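Local coordinates for HpcH/HpaI aldolase/citrate lyase family protein (Burkholderia cenocepacia, PDB 4MF4) that is of unknown function but belongs to the HpcH/HpaI aldolase/citrate lyase family and folds as a TIM barrel, at residues Pro206-Glu209 and Thr210-Arg214; Arg214-Ala217 and Ala218-Ala222; Thr233-Ala236 and Arg237-Glu241. One frame throughout, in Å; residues are numbered along the deposited sequence.

How the interactions relate
Interactions 1 and 2 occupy successive parts of helix 206-222, sharing R214 where one ends and the other begins, with their centres about 12 Å apart. Interaction 3 lies on the next helix, 233-242, with strand 225-230 between the two helices in sequence. Although its centre is about 16 Å from that of interaction 1, the two meet through side chains: CE of M212 packs 4.2 Å from OH of Y239. Interaction 2 stays separate from interaction 3, about 6 Å apart at the nearest atoms. All three belong to the helical layer around the eight-stranded parallel barrel, and interaction 3 also reaches a second subunit.

Interaction 1: Pro206-Glu209 and Thr210-Arg214; sequences PDVE and TAMAR
T210 turns its hydroxyl back along the helix to P206, where OG1 donates to the carbonyl O of P206 at 2.8 Å while the backbone N of T210 donates to that same oxygen at 2.9 Å. The two donors come from opposite faces of the carbonyl plane. With OG1 beside its own backbone N (chi1 -61°), the hydroxyl points back to the carbonyl of the preceding turn, a place that suits threonine because its short side chain can satisfy itself on the main chain. A water completes the cluster, donating both to OG1 of T210 at 2.6 Å and to OD1 of D207 at 2.8 Å.

These bonds close the first turn of helix 206-222, one of the helices that surround the strands of the TIM barrel; P206, with no N-H to offer, fits a first turn, where no earlier carbonyl of the helix awaits one. On the buried side, M212 can be followed outward. Its CB lies 3.6 Å from O of V208, its CG comes within 3.2 Å of that oxygen, and its SD passes beside CG1 of V208 at 4.0 Å. There chi3 (61°) bends the chain, carrying CE beyond V208 toward Y239. The flexible, apolar methionine can thus lie against V208 and still reach Y244, P190 and L193, while V208 itself packs on A194 of helix 190-196. The small A211 lets the helix approach V171.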
ATOM      1  N   PRO A 206     -34.734 -22.295  20.130  1.00 29.96           N
ATOM      2  CA  PRO A 206     -35.656 -23.040  19.251  1.00 30.60           C
ATOM      3  C   PRO A 206     -36.319 -22.230  18.121  1.00 28.88           C
ATOM      4  O   PRO A 206     -36.642 -22.764  17.059  1.00 26.26           O
ATOM      5  CB  PRO A 206     -36.714 -23.589  20.224  1.00 31.37           C
ATOM      6  CG  PRO A 206     -36.258 -23.253  21.605  1.00 31.87           C
ATOM      7  CD  PRO A 206     -34.874 -22.701  21.540  1.00 32.92           C
ATOM      8  N   ASP A 207     -36.570 -20.956  18.370  1.00 28.11           N
ATOM      9  CA  ASP A 207     -37.179 -20.121  17.376  1.00 27.81           C
ATOM     10  C   ASP A 207     -36.193 -19.845  16.260  1.00 24.90           C
ATOM     11  O   ASP A 207     -36.591 -19.758  15.116  1.00 23.75           O
ATOM     12  CB  ASP A 207     -37.653 -18.823  17.994  1.00 31.42           C
ATOM     13  CG  ASP A 207     -38.837 -19.027  18.908  1.00 32.75           C
ATOM     14  OD1 ASP A 207     -39.450 -20.120  18.880  1.00 35.35           O
ATOM     15  OD2 ASP A 207     -39.162 -18.084  19.626  1.00 36.92           O
ATOM     16  N   VAL A 208     -34.914 -19.734  16.602  1.00 24.25           N
ATOM     17  CA  VAL A 208     -33.870 -19.586  15.586  1.00 22.76           C
ATOM     18  C   VAL A 208     -33.714 -20.882  14.793  1.00 22.40           C
ATOM     19  O   VAL A 208     -33.594 -20.840  13.546  1.00 20.53           O
ATOM     20  CB  VAL A 208     -32.513 -19.192  16.173  1.00 22.28           C
ATOM     21  CG1 VAL A 208     -31.474 -19.102  15.058  1.00 21.87           C
ATOM     22  CG2 VAL A 208     -32.600 -17.872  16.915  1.00 22.11           C
ATOM     23  N   GLU A 209     -33.751 -22.024  15.480  1.00 23.10           N
ATOM     24  CA  GLU A 209     -33.667 -23.342  14.777  1.00 23.58           C
ATOM     25  C   GLU A 209     -34.865 -23.534  13.862  1.00 23.00           C
ATOM     26  O   GLU A 209     -34.708 -24.025  12.755  1.00 22.24           O
ATOM     27  CB  GLU A 209     -33.452 -24.531  15.752  1.00 25.43           C
ATOM     28  CG  GLU A 209     -32.061 -24.450  16.394  1.00 27.89           C
ATOM     29  CD  GLU A 209     -31.605 -25.682  17.173  1.00 30.50           C
ATOM     30  OE1 GLU A 209     -32.440 -26.434  17.720  1.00 33.46           O
ATOM     31  OE2 GLU A 209     -30.378 -25.867  17.291  1.00 33.57           O
ATOM     32  N   THR A 210     -36.052 -23.076  14.288  1.00 21.82           N
ATOM     33  CA  THR A 210     -37.250 -23.113  13.466  1.00 21.47           C
ATOM     34  C   THR A 210     -37.144 -22.253  12.204  1.00 20.52           C
ATOM     35  O   THR A 210     -37.545 -22.687  11.112  1.00 18.72           O
ATOM     36  CB  THR A 210     -38.499 -22.678  14.267  1.00 22.34           C
ATOM     37  OG1 THR A 210     -38.704 -23.569  15.361  1.00 24.37           O
ATOM     38  CG2 THR A 210     -39.734 -22.679  13.406  1.00 24.17           C
ATOM     39  N   ALA A 211     -36.580 -21.049  12.352  1.00 19.19           N
ATOM     40  CA  ALA A 211     -36.385 -20.213  11.217  1.00 16.73           C
ATOM     41  C   ALA A 211     -35.405 -20.857  10.228  1.00 16.73           C
ATOM     42  O   ALA A 211     -35.676 -20.883   9.017  1.00 16.71           O
ATOM     43  CB  ALA A 211     -35.913 -18.840  11.635  1.00 15.93           C
ATOM     44  N   MET A 212     -34.288 -21.359  10.725  1.00 16.71           N
ATOM     45  CA  MET A 212     -33.300 -21.951   9.849  1.00 18.59           C
ATOM     46  C   MET A 212     -33.895 -23.135   9.068  1.00 18.54           C
ATOM     47  O   MET A 212     -33.689 -23.241   7.866  1.00 19.32           O
ATOM     48  CB  MET A 212     -32.065 -22.370  10.636  1.00 19.76           C
ATOM     49  CG  MET A 212     -31.327 -21.222  11.329  1.00 22.57           C
ATOM     50  SD  MET A 212     -30.085 -21.821  12.495  1.00 26.95           S
ATOM     51  CE  MET A 212     -29.032 -22.717  11.407  1.00 25.71           C
ATOM     52  N   ALA A 213     -34.621 -24.019   9.769  1.00 18.28           N
ATOM     53  CA  ALA A 213     -35.282 -25.178   9.174  1.00 18.31           C
ATOM     54  C   ALA A 213     -36.192 -24.722   8.031  1.00 18.50           C
ATOM     55  O   ALA A 213     -36.195 -25.344   6.962  1.00 18.07           O
ATOM     56  CB  ALA A 213     -36.069 -25.960  10.251  1.00 18.86           C
ATOM     57  N   ARG A 214     -36.935 -23.620   8.232  1.00 18.98           N
ATOM     58  CA  ARG A 214     -37.781 -23.080   7.175  1.00 20.26           C
ATOM     59  C   ARG A 214     -37.012 -22.698   5.927  1.00 18.26           C
ATOM     60  O   ARG A 214     -37.449 -22.984   4.814  1.00 18.23           O
ATOM     61  CB  ARG A 214     -38.646 -21.891   7.648  1.00 22.20           C
ATOM     62  CG  ARG A 214     -39.638 -21.438   6.584  1.00 23.82           C
ATOM     63  CD  ARG A 214     -40.594 -20.376   7.096  1.00 27.88           C
ATOM     64  NE  ARG A 214     -41.284 -19.672   6.010  1.00 29.86           N
ATOM     65  CZ  ARG A 214     -42.125 -18.663   6.197  1.00 31.88           C
ATOM     66  NH1 ARG A 214     -42.392 -18.213   7.418  1.00 33.21           N
ATOM     67  NH2 ARG A 214     -42.714 -18.109   5.161  1.00 35.60           N
TER
HETATM   68  O   HOH W   1     -39.836 -22.493  17.497  1.00 27.49           O

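Interaction 2: Arg214-Ala217 and Ala218-Ala222; sequences RVLA and AGKQA
R214 joins A218 through the backbone, its carbonyl O accepting from N of A218 at 2.9 Å, while CB of A218 rests 3.4 Å from the same oxygen. The long arginine chain runs off to helix 174-178, where NE forms a salt bridge with E175; a methyl at A218 is small enough to pack on V174 and E175 of that helix. V215 comes next, and its carbonyl O takes the N-H of G219 at 3.1 Å.

L216 carries the main side-chain contact. Its own carbonyl O accepts from N of K220, and the leucine branches meet the lysine chain obliquely: CD1 of L216 touches CE of K220 at 3.9 Å, and CD2 of L216 lies 4.0 Å from NZ of K220. These are i to i+4 neighbours on one face of helix 206-222, within the helical shell of the TIM barrel. The lysine leaves its backbone with CG beside N (chi1 -70°), which brings CG to 3.4 Å from O of L216, and then stays extended. Its methylenes can therefore cover the buried leucine while the ammonium group continues to a hydrogen bond with the carbonyl O of A242, at the end of helix 233-242. Such a divided character, apolar along the shaft and charged at the end, suits lysine at this place.

A217 closes the segment, its O accepting from N of Q221 at 3.0 Å.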
ATOM      1  N   ARG A 214     -36.935 -23.620   8.232  1.00 18.98           N
ATOM      2  CA  ARG A 214     -37.781 -23.080   7.175  1.00 20.26           C
ATOM      3  C   ARG A 214     -37.012 -22.698   5.927  1.00 18.26           C
ATOM      4  O   ARG A 214     -37.449 -22.984   4.814  1.00 18.23           O
ATOM      5  CB  ARG A 214     -38.646 -21.891   7.648  1.00 22.20           C
ATOM      6  CG  ARG A 214     -39.638 -21.438   6.584  1.00 23.82           C
ATOM      7  CD  ARG A 214     -40.594 -20.376   7.096  1.00 27.88           C
ATOM      8  NE  ARG A 214     -41.284 -19.672   6.010  1.00 29.86           N
ATOM      9  CZ  ARG A 214     -42.125 -18.663   6.197  1.00 31.88           C
ATOM     10  NH1 ARG A 214     -42.392 -18.213   7.418  1.00 33.21           N
ATOM     11  NH2 ARG A 214     -42.714 -18.109   5.161  1.00 35.60           N
ATOM     12  N   VAL A 215     -35.858 -22.064   6.101  1.00 17.20           N
ATOM     13  CA  VAL A 215     -35.077 -21.613   4.961  1.00 16.49           C
ATOM     14  C   VAL A 215     -34.554 -22.825   4.171  1.00 15.90           C
ATOM     15  O   VAL A 215     -34.644 -22.900   2.936  1.00 15.29           O
ATOM     16  CB  VAL A 215     -33.880 -20.722   5.443  1.00 16.65           C
ATOM     17  CG1 VAL A 215     -32.971 -20.394   4.284  1.00 16.95           C
ATOM     18  CG2 VAL A 215     -34.386 -19.434   6.073  1.00 17.46           C
ATOM     19  N   LEU A 216     -33.967 -23.772   4.889  1.00 16.08           N
ATOM     20  CA  LEU A 216     -33.518 -25.034   4.258  1.00 15.68           C
ATOM     21  C   LEU A 216     -34.641 -25.743   3.482  1.00 16.43           C
ATOM     22  O   LEU A 216     -34.437 -26.223   2.348  1.00 16.98           O
ATOM     23  CB  LEU A 216     -32.941 -25.965   5.333  1.00 16.23           C
ATOM     24  CG  LEU A 216     -32.534 -27.389   4.913  1.00 15.87           C
ATOM     25  CD1 LEU A 216     -31.417 -27.281   3.879  1.00 17.04           C
ATOM     26  CD2 LEU A 216     -32.070 -28.216   6.101  1.00 16.49           C
ATOM     27  N   ALA A 217     -35.821 -25.830   4.100  1.00 16.34           N
ATOM     28  CA  ALA A 217     -36.961 -26.525   3.496  1.00 16.73           C
ATOM     29  C   ALA A 217     -37.423 -25.782   2.281  1.00 16.79           C
ATOM     30  O   ALA A 217     -37.782 -26.381   1.256  1.00 16.20           O
ATOM     31  CB  ALA A 217     -38.094 -26.666   4.501  1.00 16.44           C
ATOM     32  N   ALA A 218     -37.412 -24.456   2.368  1.00 16.83           N
ATOM     33  CA  ALA A 218     -37.771 -23.657   1.177  1.00 17.67           C
ATOM     34  C   ALA A 218     -36.868 -23.957  -0.011  1.00 18.50           C
ATOM     35  O   ALA A 218     -37.312 -24.085  -1.153  1.00 18.41           O
ATOM     36  CB  ALA A 218     -37.770 -22.178   1.495  1.00 17.67           C
ATOM     37  N   GLY A 219     -35.574 -24.023   0.257  1.00 18.35           N
ATOM     38  CA  GLY A 219     -34.616 -24.339  -0.758  1.00 18.50           C
ATOM     39  C   GLY A 219     -34.898 -25.690  -1.383  1.00 18.23           C
ATOM     40  O   GLY A 219     -34.945 -25.794  -2.603  1.00 17.45           O
ATOM     41  N   LYS A 220     -35.059 -26.725  -0.544  1.00 18.78           N
ATOM     42  CA  LYS A 220     -35.289 -28.093  -1.025  1.00 19.22           C
ATOM     43  C   LYS A 220     -36.509 -28.197  -1.901  1.00 18.77           C
ATOM     44  O   LYS A 220     -36.495 -28.897  -2.920  1.00 19.90           O
ATOM     45  CB  LYS A 220     -35.424 -29.082   0.140  1.00 19.78           C
ATOM     46  CG  LYS A 220     -34.124 -29.325   0.878  1.00 19.85           C
ATOM     47  CD  LYS A 220     -34.341 -30.358   1.949  1.00 20.54           C
ATOM     48  CE  LYS A 220     -33.102 -30.657   2.711  1.00 21.46           C
ATOM     49  NZ  LYS A 220     -33.478 -31.308   4.000  1.00 22.75           N
ATOM     50  N   GLN A 221     -37.572 -27.519  -1.497  1.00 19.08           N
ATOM     51  CA  GLN A 221     -38.839 -27.540  -2.228  1.00 19.74           C
ATOM     52  C   GLN A 221     -38.706 -26.802  -3.582  1.00 18.66           C
ATOM     53  O   GLN A 221     -39.269 -27.221  -4.592  1.00 16.37           O
ATOM     54  CB  GLN A 221     -39.961 -26.947  -1.351  1.00 21.37           C
ATOM     55  CG  GLN A 221     -41.375 -27.145  -1.859  1.00 23.41           C
ATOM     56  CD  GLN A 221     -41.764 -26.281  -3.051  1.00 24.94           C
ATOM     57  OE1 GLN A 221     -41.241 -25.190  -3.271  1.00 25.24           O
ATOM     58  NE2 GLN A 221     -42.710 -26.785  -3.840  1.00 27.28           N
ATOM     59  N   ALA A 222     -37.906 -25.744  -3.612  1.00 18.13           N
ATOM     60  CA  ALA A 222     -37.706 -24.969  -4.835  1.00 18.71           C
ATOM     61  C   ALA A 222     -36.681 -25.578  -5.762  1.00 18.80           C
ATOM     62  O   ALA A 222     -36.533 -25.098  -6.883  1.00 18.95           O
ATOM     63  CB  ALA A 222     -37.259 -23.544  -4.495  1.00 18.23           C
TER

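Interaction 3: Thr233-Ala236 and Arg237-Glu241; sequences TAAA and RQYRE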
ATOM      1  N   THR A 233     -16.637 -27.768  13.291  1.00 20.16           N
ATOM      2  CA  THR A 233     -16.862 -29.014  12.546  1.00 21.11           C
ATOM      3  C   THR A 233     -18.113 -29.836  12.957  1.00 20.96           C
ATOM      4  O   THR A 233     -18.788 -30.365  12.100  1.00 21.85           O
ATOM      5  CB  THR A 233     -15.630 -29.928  12.509  1.00 21.23           C
ATOM      6  OG1 THR A 233     -15.392 -30.450  13.811  1.00 22.29           O
ATOM      7  CG2 THR A 233     -14.402 -29.156  12.044  1.00 20.02           C
ATOM      8  N   ALA A 234     -18.429 -29.964  14.234  1.00 21.06           N
ATOM      9  CA  ALA A 234     -19.652 -30.713  14.596  1.00 21.04           C
ATOM     10  C   ALA A 234     -20.878 -30.098  13.913  1.00 21.40           C
ATOM     11  O   ALA A 234     -21.684 -30.816  13.338  1.00 21.25           O
ATOM     12  CB  ALA A 234     -19.854 -30.708  16.094  1.00 21.46           C
ATOM     13  N   ALA A 235     -21.008 -28.768  14.015  1.00 20.07           N
ATOM     14  CA  ALA A 235     -22.045 -28.013  13.329  1.00 20.35           C
ATOM     15  C   ALA A 235     -22.048 -28.279  11.826  1.00 19.96           C
ATOM     16  O   ALA A 235     -23.084 -28.644  11.283  1.00 19.46           O
ATOM     17  CB  ALA A 235     -21.909 -26.523  13.595  1.00 21.17           C
ATOM     18  N   ALA A 236     -20.891 -28.128  11.159  1.00 19.72           N
ATOM     19  CA  ALA A 236     -20.803 -28.399   9.729  1.00 18.73           C
ATOM     20  C   ALA A 236     -21.330 -29.787   9.357  1.00 20.22           C
ATOM     21  O   ALA A 236     -22.063 -29.932   8.350  1.00 18.33           O
ATOM     22  CB  ALA A 236     -19.386 -28.210   9.204  1.00 18.25           C
ATOM     23  N   ARG A 237     -20.978 -30.794  10.151  1.00 19.99           N
ATOM     24  CA  ARG A 237     -21.479 -32.171   9.916  1.00 21.90           C
ATOM     25  C   ARG A 237     -22.987 -32.262  10.145  1.00 21.14           C
ATOM     26  O   ARG A 237     -23.669 -32.910   9.371  1.00 21.71           O
ATOM     27  CB  ARG A 237     -20.769 -33.226  10.794  1.00 23.86           C
ATOM     28  CG  ARG A 237     -19.283 -33.385  10.470  1.00 28.01           C
ATOM     29  CD  ARG A 237     -18.571 -34.364  11.412  1.00 30.38           C
ATOM     30  NE  ARG A 237     -19.140 -35.694  11.258  1.00 31.86           N
ATOM     31  CZ  ARG A 237     -18.893 -36.508  10.227  1.00 37.52           C
ATOM     32  NH1 ARG A 237     -18.051 -36.161   9.246  1.00 37.62           N
ATOM     33  NH2 ARG A 237     -19.483 -37.709  10.180  1.00 40.33           N
ATOM     34  N   GLN A 238     -23.515 -31.608  11.171  1.00 21.85           N
ATOM     35  CA  GLN A 238     -24.969 -31.611  11.380  1.00 22.40           C
ATOM     36  C   GLN A 238     -25.636 -30.991  10.158  1.00 21.26           C
ATOM     37  O   GLN A 238     -26.665 -31.497   9.659  1.00 19.60           O
ATOM     38  CB  GLN A 238     -25.417 -30.819  12.603  1.00 25.66           C
ATOM     39  CG  GLN A 238     -24.856 -31.271  13.938  1.00 30.43           C
ATOM     40  CD  GLN A 238     -25.085 -30.255  15.062  1.00 34.27           C
ATOM     41  OE1 GLN A 238     -25.251 -29.055  14.835  1.00 39.60           O
ATOM     42  NE2 GLN A 238     -25.096 -30.746  16.288  1.00 38.26           N
ATOM     43  N   TYR A 239     -25.067 -29.883   9.676  1.00 19.29           N
ATOM     44  CA  TYR A 239     -25.657 -29.221   8.526  1.00 18.66           C
ATOM     45  C   TYR A 239     -25.557 -30.090   7.261  1.00 18.58           C
ATOM     46  O   TYR A 239     -26.521 -30.220   6.484  1.00 19.03           O
ATOM     47  CB  TYR A 239     -25.046 -27.835   8.353  1.00 18.37           C
ATOM     48  CG  TYR A 239     -25.154 -26.897   9.534  1.00 18.84           C
ATOM     49  CD1 TYR A 239     -26.245 -26.907  10.406  1.00 20.69           C
ATOM     50  CD2 TYR A 239     -24.173 -25.922   9.739  1.00 20.01           C
ATOM     51  CE1 TYR A 239     -26.308 -26.011  11.493  1.00 19.95           C
ATOM     52  CE2 TYR A 239     -24.237 -25.021  10.800  1.00 20.14           C
ATOM     53  CZ  TYR A 239     -25.299 -25.063  11.668  1.00 20.04           C
ATOM     54  OH  TYR A 239     -25.300 -24.133  12.698  1.00 20.20           O
ATOM     55  N   ARG A 240     -24.409 -30.712   7.040  1.00 19.98           N
ATOM     56  CA  ARG A 240     -24.302 -31.664   5.934  1.00 22.88           C
ATOM     57  C   ARG A 240     -25.408 -32.742   6.010  1.00 22.25           C
ATOM     58  O   ARG A 240     -26.059 -33.056   5.009  1.00 21.92           O
ATOM     59  CB  ARG A 240     -22.942 -32.347   5.922  1.00 24.80           C
ATOM     60  CG  ARG A 240     -22.831 -33.455   4.887  1.00 28.33           C
ATOM     61  CD  ARG A 240     -21.492 -34.175   4.916  1.00 34.25           C
ATOM     62  NE  ARG A 240     -21.332 -35.012   6.105  1.00 42.65           N
ATOM     63  CZ  ARG A 240     -20.533 -36.074   6.195  1.00 49.21           C
ATOM     64  NH1 ARG A 240     -19.795 -36.488   5.159  1.00 50.59           N
ATOM     65  NH2 ARG A 240     -20.483 -36.738   7.348  1.00 55.88           N
ATOM     66  N   GLU A 241     -25.584 -33.302   7.194  1.00 23.15           N
ATOM     67  CA  GLU A 241     -26.581 -34.376   7.421  1.00 25.11           C
ATOM     68  C   GLU A 241     -28.019 -33.880   7.174  1.00 22.35           C
ATOM     69  O   GLU A 241     -28.868 -34.610   6.676  1.00 20.19           O
ATOM     70  CB  GLU A 241     -26.426 -34.936   8.847  1.00 30.32           C
ATOM     71  CG  GLU A 241     -25.408 -36.067   8.944  1.00 37.86           C
ATOM     72  CD  GLU A 241     -24.433 -35.926  10.098  1.00 45.00           C
ATOM     73  OE1 GLU A 241     -24.871 -35.570  11.219  1.00 53.43           O
ATOM     74  OE2 GLU A 241     -23.212 -36.171   9.882  1.00 53.82           O
TER
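The carbonyl O of A235 accepts from N of Y239 at 2.8 Å, nearly along the C=O axis (C=O...N angle 166°), and the same oxygen lies over one face of the tyrosine ring, 3.2 Å above the ring plane, nearer its rim than its centre. The ring is folded back there because its CG stands beside the backbone N (chi1 -57°). CB of A235 also touches CE2 of Y239 at 3.9 Å. Alanine suits the position, since its methyl gives the ring an apolar neighbour one turn away without pushing it aside.

The neighbouring backbone bonds follow the same i to i+4 pattern: R240 N bonds to A236 O, also at 2.8 Å, and R237 N to T233 O at 3.0 Å. Q238 lays its extended chain beside the first turn, with CG 3.3 Å from O of A234 and OE1 near CA of A235. R237 and R240 bring their guanidinium groups together, 3.1 Å between NH1 of R237 and NH2 of R240, two donors not bonded to each other but drawn to a shared acceptor. Both donate to O of the C-terminal residue S269 of the second subunit, a terminal carboxylate that probably offsets the two positive charges; V267 of that subunit packs against both arginines and A236.

Helix 233-242 is the connection of a beta-alpha-beta unit in the TIM barrel. A236 and Y239 pack inward on A230 of strand 225-230, A236 and R240 rest on I247 of strand 246-251, and the Y239 ring meets that of Y244 edge-to-face, near M212 of helix 206-222.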